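Local coordinates for Serine/threonine-protein kinase Tel1 (Chaetomium thermophilum, PDB 6SKY) that is a serine/threonine kinase of the ATM subfamily that probably senses DNA damage and activates checkpoint signalling by phosphorylating proteins at [ST]-Q sites, at residues E2715-V2720 and L2800-V2805; M1587-F1592 and Q1623-E1628; W2118-R2123 and F2172-A2177. One frame throughout, in Å; residues are numbered along the deposited sequence.

In the fold
The three contacts follow one another along the chain and do not touch. Interaction 2 (1587-1592 with 1623-1628) lies in a helical region, probably part of the alpha solenoid, interaction 3 (2118-2123 with 2172-2177) lies within the FAT domain, and interaction 1 (2715-2720 with 2800-2805) lies within the kinase domain. Between centres, interactions 1 and 2 are 59 Å apart, on opposite sides of the chain's centre; interaction 3 is 40 Å from the first and 39 Å from the second. Interaction 3 also meets the kinase helix 2637-2641. All three lie away from the nucleotide pocket and the magnesium ion; interaction 1, although in the same domain, involves no residue of either site.

Interaction 1 (E2715-V2720 and L2800-V2805)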
# COMPACT_ATOMS: atom_id res chain seq x y z
N GLU A 2715 21.94 14.97 36.69
CA GLU A 2715 21.64 14.06 37.78
C GLU A 2715 21.20 14.78 39.05
O GLU A 2715 20.70 14.12 39.97
CB GLU A 2715 22.85 13.18 38.08
CG GLU A 2715 22.84 11.89 37.31
CD GLU A 2715 24.20 11.24 37.23
OE1 GLU A 2715 25.17 11.78 37.80
OE2 GLU A 2715 24.31 10.18 36.57
N ARG A 2716 21.36 16.09 39.12
CA ARG A 2716 20.95 16.89 40.26
C ARG A 2716 19.90 17.92 39.86
O ARG A 2716 19.83 19.00 40.44
CB ARG A 2716 22.15 17.59 40.89
CG ARG A 2716 23.19 16.67 41.43
CD ARG A 2716 24.11 17.44 42.33
NE ARG A 2716 23.37 18.14 43.37
CZ ARG A 2716 23.89 19.08 44.16
NH1 ARG A 2716 23.15 19.67 45.07
NH2 ARG A 2716 25.16 19.43 44.01
N PHE A 2717 19.09 17.60 38.87
CA PHE A 2717 18.09 18.52 38.35
C PHE A 2717 16.96 17.67 37.81
O PHE A 2717 17.16 16.95 36.82
CB PHE A 2717 18.70 19.41 37.26
CG PHE A 2717 18.08 20.76 37.16
CD1 PHE A 2717 18.25 21.69 38.15
CD2 PHE A 2717 17.36 21.12 36.05
CE1 PHE A 2717 17.70 22.93 38.04
CE2 PHE A 2717 16.81 22.36 35.94
CZ PHE A 2717 16.98 23.27 36.94
N HIS A 2718 15.81 17.71 38.45
CA HIS A 2718 14.73 16.83 38.05
C HIS A 2718 13.60 17.63 37.43
O HIS A 2718 13.31 18.73 37.90
CB HIS A 2718 14.19 16.04 39.24
CG HIS A 2718 15.24 15.29 39.99
ND1 HIS A 2718 15.94 15.83 41.04
CD2 HIS A 2718 15.71 14.03 39.84
CE1 HIS A 2718 16.80 14.94 41.51
NE2 HIS A 2718 16.68 13.84 40.79
N PRO A 2719 12.94 17.10 36.41
CA PRO A 2719 11.87 17.86 35.75
C PRO A 2719 10.67 18.08 36.65
O PRO A 2719 10.34 17.26 37.51
CB PRO A 2719 11.50 16.98 34.56
CG PRO A 2719 12.02 15.65 34.88
CD PRO A 2719 13.23 15.84 35.71
N VAL A 2720 10.00 19.22 36.44
CA VAL A 2720 8.86 19.61 37.25
C VAL A 2720 7.69 20.06 36.39
O VAL A 2720 6.75 20.69 36.88
CB VAL A 2720 9.23 20.74 38.22
CG1 VAL A 2720 10.29 20.30 39.17
CG2 VAL A 2720 9.69 21.93 37.45
N LEU A 2800 13.13 19.16 22.82
CA LEU A 2800 12.50 18.02 23.47
C LEU A 2800 13.28 17.65 24.72
O LEU A 2800 13.68 16.50 24.91
CB LEU A 2800 12.40 16.83 22.52
CG LEU A 2800 11.31 15.79 22.75
CD1 LEU A 2800 9.96 16.43 22.68
CD2 LEU A 2800 11.42 14.72 21.71
N THR A 2801 13.56 18.63 25.57
CA THR A 2801 14.32 18.37 26.78
C THR A 2801 13.50 17.53 27.75
O THR A 2801 12.38 17.11 27.47
CB THR A 2801 14.75 19.69 27.41
OG1 THR A 2801 13.62 20.37 27.93
CG2 THR A 2801 15.40 20.55 26.38
N ARG A 2802 14.07 17.25 28.92
CA ARG A 2802 13.38 16.40 29.88
C ARG A 2802 12.15 17.07 30.46
O ARG A 2802 11.18 16.39 30.81
CB ARG A 2802 14.32 16.00 31.01
CG ARG A 2802 15.41 15.04 30.63
CD ARG A 2802 16.37 14.88 31.77
NE ARG A 2802 16.78 16.17 32.30
CZ ARG A 2802 17.10 16.39 33.56
NH1 ARG A 2802 17.06 15.39 34.43
NH2 ARG A 2802 17.45 17.59 33.96
N ASP A 2803 12.15 18.40 30.54
CA ASP A 2803 10.98 19.11 31.04
C ASP A 2803 9.86 19.16 30.01
O ASP A 2803 8.70 19.13 30.39
CB ASP A 2803 11.36 20.52 31.47
CG ASP A 2803 11.58 20.63 32.95
OD1 ASP A 2803 12.74 20.60 33.40
OD2 ASP A 2803 10.58 20.73 33.68
N ILE A 2804 10.18 19.25 28.73
CA ILE A 2804 9.12 19.22 27.73
C ILE A 2804 8.43 17.86 27.74
O ILE A 2804 7.21 17.77 27.63
CB ILE A 2804 9.67 19.58 26.34
CG1 ILE A 2804 9.57 21.08 26.08
CG2 ILE A 2804 8.89 18.89 25.26
CD1 ILE A 2804 10.38 21.91 26.98
N VAL A 2805 9.20 16.80 27.91
CA VAL A 2805 8.65 15.45 27.89
C VAL A 2805 7.95 15.13 29.20
O VAL A 2805 7.02 14.32 29.22
CB VAL A 2805 9.76 14.45 27.58
CG1 VAL A 2805 9.24 13.06 27.59
CG2 VAL A 2805 10.35 14.75 26.25
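The guanidinium group of Arg2802 has Pro2719 over one face, with ring atom CD 4.1 Å from NH1, while Phe2717 meets its edge through CB and the backbone oxygen. Both terminal nitrogens grip that one oxygen: Arg2802 NH1 and NH2 each lie 2.9 Å from Phe2717 O. NH1 approaches nearly in line with the carbonyl, NH2 from above the carbonyl plane. At the edge of the phenyl ring, Arg2802 NH2 stands 4.1 Å from Phe2717 CD2, the two planes turned 35° apart; this is not a cation-pi stack. A bend at chi3 (-49°) turns the end of the arginine chain so that NH1 and NH2 both face Phe2717 O. NH2 also bonds Tyr2943 O, near the C-terminus of the chain.

Asp2803 OD2 accepts a hydrogen bond from Val2720 N at 3.2 Å, on the syn side and 32° out of the carboxylate plane, and Asp2803 OD1 bonds His2678 NE2. Phe2717 stacks on the same histidine.

In the kinase domain, the first turn of helix 2802-2806, with Thr2801 at the N-cap position, is thus fastened to the loop between helices 2703-2714 and 2722-2726, with helix 2670-2681 packed against both segments.

Interaction 2 (M1587-F1592 and Q1623-E1628); sequences MLCGVF and QRLGGE
Cys1589 and Gly1626 join the two backbones through a nearly straight hydrogen bond, Gly1626 N to Cys1589 O at 3.1 Å with an N-H...O angle of 178° and the donor in the carbonyl plane. Next to that bond the CA atoms of Gly1590 and Leu1625 are 5.0 Å apart, and farther along both segments those of Phe1592 and Glu1628 are 5.5 Å apart. Gly1626 is also the N-cap of the helix that follows.

Beside the bond, the branch methyl CD2 of Leu1625 packs on CB of Cys1589 at 3.6 Å, a small apolar contact made by the end of the leucine and the root of the cysteine.

At the other end Phe1592 and Glu1628 meet at their bases, CB to CB at 3.9 Å. A chi1 of -155° sets CG of the phenylalanine anti to the backbone N, and Phe1592 CD2 lies 3.9 Å from Glu1628 O, obliquely to the ring; Leu1588 O sits at the ring's edge. Glu1628 OE1 lies 3.3 Å from Phe1592 O; both are acceptors and no hydrogen bond joins them.

The contact therefore ties the chain leaving helix 1578-1588 to the start of helix 1627-1644 in a helical region that is probably part of the alpha solenoid. Tyr1629 and Trp1632 of that second helix meet the Phe1592 ring, and Leu1562 of helix 1557-1569 packs on Phe1592 and Cys1589.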
# COMPACT_ATOMS: atom_id res chain seq x y z
N MET A 1587 -45.75 20.74 37.01
CA MET A 1587 -47.11 20.98 36.54
C MET A 1587 -47.22 20.80 35.03
O MET A 1587 -48.12 20.10 34.56
CB MET A 1587 -47.57 22.38 36.92
CG MET A 1587 -48.98 22.67 36.45
SD MET A 1587 -49.33 24.43 36.32
CE MET A 1587 -51.05 24.37 35.87
N LEU A 1588 -46.33 21.42 34.27
CA LEU A 1588 -46.41 21.36 32.81
C LEU A 1588 -46.10 19.96 32.30
O LEU A 1588 -46.90 19.35 31.58
CB LEU A 1588 -45.46 22.37 32.19
CG LEU A 1588 -45.68 23.84 32.49
CD1 LEU A 1588 -44.55 24.66 31.92
CD2 LEU A 1588 -47.01 24.29 31.91
N CYS A 1589 -44.95 19.43 32.67
CA CYS A 1589 -44.43 18.19 32.11
C CYS A 1589 -44.97 16.94 32.79
O CYS A 1589 -44.55 15.84 32.45
CB CYS A 1589 -42.91 18.19 32.19
SG CYS A 1589 -42.18 19.78 31.77
N GLY A 1590 -45.88 17.09 33.76
CA GLY A 1590 -46.44 15.91 34.41
C GLY A 1590 -47.34 15.12 33.49
O GLY A 1590 -47.28 13.89 33.47
N VAL A 1591 -48.19 15.81 32.74
CA VAL A 1591 -48.99 15.23 31.67
C VAL A 1591 -48.75 16.11 30.46
O VAL A 1591 -49.12 17.29 30.46
CB VAL A 1591 -50.48 15.14 32.02
CG1 VAL A 1591 -51.33 15.16 30.76
CG2 VAL A 1591 -50.75 13.88 32.80
N PHE A 1592 -48.12 15.56 29.43
CA PHE A 1592 -47.62 16.34 28.31
C PHE A 1592 -48.38 15.98 27.04
O PHE A 1592 -49.22 15.08 27.02
CB PHE A 1592 -46.12 16.10 28.13
CG PHE A 1592 -45.39 17.23 27.46
CD1 PHE A 1592 -45.16 18.41 28.13
CD2 PHE A 1592 -44.92 17.10 26.17
CE1 PHE A 1592 -44.50 19.44 27.51
CE2 PHE A 1592 -44.26 18.13 25.57
CZ PHE A 1592 -44.04 19.29 26.24
N GLN A 1623 -37.83 12.76 38.14
CA GLN A 1623 -38.63 11.55 38.20
C GLN A 1623 -40.12 11.79 38.03
O GLN A 1623 -40.87 10.82 37.91
CB GLN A 1623 -38.41 10.83 39.54
CG GLN A 1623 -39.12 11.50 40.70
CD GLN A 1623 -39.17 10.64 41.94
OE1 GLN A 1623 -38.23 9.91 42.25
NE2 GLN A 1623 -40.29 10.71 42.66
N ARG A 1624 -40.57 13.04 38.00
CA ARG A 1624 -41.99 13.37 37.94
C ARG A 1624 -42.44 13.71 36.53
O ARG A 1624 -43.46 14.40 36.37
CB ARG A 1624 -42.29 14.52 38.89
CG ARG A 1624 -41.56 14.42 40.22
CD ARG A 1624 -41.55 15.74 40.96
NE ARG A 1624 -42.78 15.98 41.69
CZ ARG A 1624 -43.01 17.07 42.42
NH1 ARG A 1624 -42.10 18.02 42.51
NH2 ARG A 1624 -44.17 17.20 43.07
N LEU A 1625 -41.72 13.25 35.51
CA LEU A 1625 -41.98 13.61 34.13
C LEU A 1625 -42.70 12.49 33.41
O LEU A 1625 -42.32 11.32 33.52
CB LEU A 1625 -40.67 13.92 33.41
CG LEU A 1625 -39.81 14.99 34.05
CD1 LEU A 1625 -38.54 15.14 33.26
CD2 LEU A 1625 -40.54 16.31 34.13
N GLY A 1626 -43.74 12.85 32.66
CA GLY A 1626 -44.50 11.88 31.92
C GLY A 1626 -43.68 11.22 30.83
O GLY A 1626 -42.50 11.48 30.63
N GLY A 1627 -44.35 10.34 30.09
CA GLY A 1627 -43.70 9.66 28.99
C GLY A 1627 -43.63 10.53 27.76
O GLY A 1627 -42.65 10.50 27.02
N GLU A 1628 -44.67 11.33 27.53
CA GLU A 1628 -44.66 12.19 26.36
C GLU A 1628 -43.65 13.31 26.51
O GLU A 1628 -43.07 13.76 25.51
CB GLU A 1628 -46.05 12.73 26.09
CG GLU A 1628 -46.89 11.77 25.26
CD GLU A 1628 -48.35 12.15 25.20
OE1 GLU A 1628 -49.06 11.93 26.21
OE2 GLU A 1628 -48.80 12.65 24.15

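Interaction 3 (W2118-R2123 and F2172-A2177)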
# COMPACT_ATOMS: atom_id res chain seq x y z
N TRP A 2118 -21.57 19.34 8.92
CA TRP A 2118 -20.96 18.98 10.22
C TRP A 2118 -20.25 17.63 10.14
O TRP A 2118 -19.21 17.44 10.78
CB TRP A 2118 -21.99 18.99 11.37
CG TRP A 2118 -22.68 17.67 11.78
CD1 TRP A 2118 -23.99 17.38 11.61
CD2 TRP A 2118 -22.12 16.54 12.47
NE1 TRP A 2118 -24.28 16.14 12.10
CE2 TRP A 2118 -23.15 15.60 12.63
CE3 TRP A 2118 -20.85 16.21 12.92
CZ2 TRP A 2118 -22.94 14.37 13.23
CZ3 TRP A 2118 -20.66 14.99 13.52
CH2 TRP A 2118 -21.69 14.09 13.66
N MET A 2119 -20.78 16.69 9.35
CA MET A 2119 -20.34 15.30 9.42
C MET A 2119 -18.97 15.08 8.83
O MET A 2119 -18.28 14.13 9.20
CB MET A 2119 -21.33 14.40 8.69
CG MET A 2119 -22.58 14.12 9.42
SD MET A 2119 -23.78 13.29 8.42
CE MET A 2119 -25.00 12.94 9.65
N MET A 2120 -18.56 15.93 7.87
CA MET A 2120 -17.27 15.72 7.21
C MET A 2120 -16.11 15.59 8.19
O MET A 2120 -15.16 14.86 7.92
CB MET A 2120 -16.98 16.86 6.25
CG MET A 2120 -17.89 16.90 5.06
SD MET A 2120 -17.67 15.50 3.97
CE MET A 2120 -18.85 15.91 2.70
N SER A 2121 -16.16 16.29 9.32
CA SER A 2121 -15.06 16.28 10.28
C SER A 2121 -15.33 15.48 11.54
O SER A 2121 -14.41 15.31 12.35
CB SER A 2121 -14.70 17.72 10.67
OG SER A 2121 -15.66 18.63 10.18
N GLY A 2122 -16.54 15.00 11.74
CA GLY A 2122 -16.90 14.37 12.99
C GLY A 2122 -16.31 12.99 13.16
O GLY A 2122 -15.62 12.45 12.30
N ARG A 2123 -16.59 12.41 14.32
CA ARG A 2123 -16.11 11.09 14.65
C ARG A 2123 -16.74 10.06 13.72
O ARG A 2123 -17.88 10.20 13.29
CB ARG A 2123 -16.44 10.77 16.10
CG ARG A 2123 -15.70 9.60 16.67
CD ARG A 2123 -15.74 9.65 18.17
NE ARG A 2123 -15.51 11.00 18.66
CZ ARG A 2123 -15.20 11.29 19.91
NH1 ARG A 2123 -15.00 12.55 20.27
NH2 ARG A 2123 -15.07 10.32 20.81
N PHE A 2172 -18.78 9.55 2.95
CA PHE A 2172 -17.94 8.38 3.14
C PHE A 2172 -16.65 8.47 2.36
O PHE A 2172 -15.65 7.86 2.75
CB PHE A 2172 -18.69 7.11 2.74
CG PHE A 2172 -19.66 6.64 3.75
CD1 PHE A 2172 -19.31 6.55 5.07
CD2 PHE A 2172 -20.94 6.28 3.39
CE1 PHE A 2172 -20.20 6.13 6.01
CE2 PHE A 2172 -21.83 5.86 4.32
CZ PHE A 2172 -21.47 5.78 5.63
N ARG A 2173 -16.65 9.18 1.24
CA ARG A 2173 -15.41 9.35 0.50
C ARG A 2173 -14.41 10.19 1.27
O ARG A 2173 -13.22 9.86 1.30
CB ARG A 2173 -15.68 9.96 -0.86
CG ARG A 2173 -14.47 10.02 -1.75
CD ARG A 2173 -14.84 10.09 -3.21
NE ARG A 2173 -15.68 8.98 -3.63
CZ ARG A 2173 -16.94 9.11 -4.02
NH1 ARG A 2173 -17.64 8.06 -4.39
NH2 ARG A 2173 -17.48 10.32 -4.06
N PHE A 2174 -14.86 11.27 1.91
CA PHE A 2174 -13.88 12.07 2.66
C PHE A 2174 -13.25 11.29 3.81
O PHE A 2174 -12.09 11.51 4.15
CB PHE A 2174 -14.49 13.36 3.19
CG PHE A 2174 -13.51 14.19 3.98
CD1 PHE A 2174 -12.60 15.00 3.33
CD2 PHE A 2174 -13.47 14.13 5.35
CE1 PHE A 2174 -11.69 15.75 4.04
CE2 PHE A 2174 -12.55 14.88 6.07
CZ PHE A 2174 -11.66 15.69 5.41
N HIS A 2175 -13.99 10.38 4.43
CA HIS A 2175 -13.44 9.60 5.53
C HIS A 2175 -12.54 8.47 5.07
O HIS A 2175 -12.05 7.72 5.91
CB HIS A 2175 -14.57 9.00 6.37
CG HIS A 2175 -15.13 9.94 7.38
ND1 HIS A 2175 -15.84 11.07 7.03
CD2 HIS A 2175 -15.11 9.92 8.73
CE1 HIS A 2175 -16.22 11.71 8.12
NE2 HIS A 2175 -15.79 11.03 9.17
N ARG A 2176 -12.33 8.31 3.76
CA ARG A 2176 -11.54 7.22 3.20
C ARG A 2176 -12.08 5.86 3.66
O ARG A 2176 -11.31 4.97 4.03
CB ARG A 2176 -10.06 7.35 3.56
CG ARG A 2176 -9.45 8.69 3.19
CD ARG A 2176 -9.44 8.89 1.70
NE ARG A 2176 -8.71 10.09 1.31
CZ ARG A 2176 -7.39 10.16 1.20
NH1 ARG A 2176 -6.81 11.30 0.83
NH2 ARG A 2176 -6.64 9.10 1.47
N ALA A 2177 -13.39 5.71 3.63
CA ALA A 2177 -14.04 4.45 3.99
C ALA A 2177 -14.36 3.72 2.69
O ALA A 2177 -15.37 4.01 2.04
CB ALA A 2177 -15.29 4.70 4.82
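A helix end and an interhelical segment of the FAT domain meet here: Phe2174 and His2175, in the Schellman motif that closes helix 2154-2174, face the backbone of Met2119 to Gly2122, between helices 2102-2119 and 2124-2143.

The imidazole of His2175 reaches into that turn. His2175 NE2 donates a weak hydrogen bond to Gly2122 O at 3.4 Å, with an N-H...O angle of 159°. Both Gly2122 O and Met2119 O lie at the ring's edge, near its plane, the latter 3.4 Å from His2175 CE1; Met2120 O approaches the same carbon obliquely, 3.3 Å from His2175 CE1. Met2119 O also accepts a hydrogen bond from Gly2122 N, which closes the turn. The ring's other nitrogen, ND1, turns back to its own helix in a weak bond to Ile2171 O. With an alanine in place of His2175, Gly2122 O would probably keep, of the bonds described here, only a weak one from Arg2637 NH1, and a gap is likely to open beside the turn.

On the Schellman side, Arg2176 takes positive phi (55°), and the backbone bonds Arg2176 N to Arg2173 O and Ala2177 N to Phe2172 O fold the chain back over the last helical turn.

A chi1 of 179° brings the Phe2174 ring beside Met2120, whose O lies obliquely to it. Met2120 SD packs 3.9 Å from Phe2174 CB and 5.2 Å from the ring centroid, an oblique Met-aromatic contact. Arg2637 and Arg2640 of the kinase helix 2637-2641 pack on the Phe2174 side chain, and Arg2637 also touches His2175.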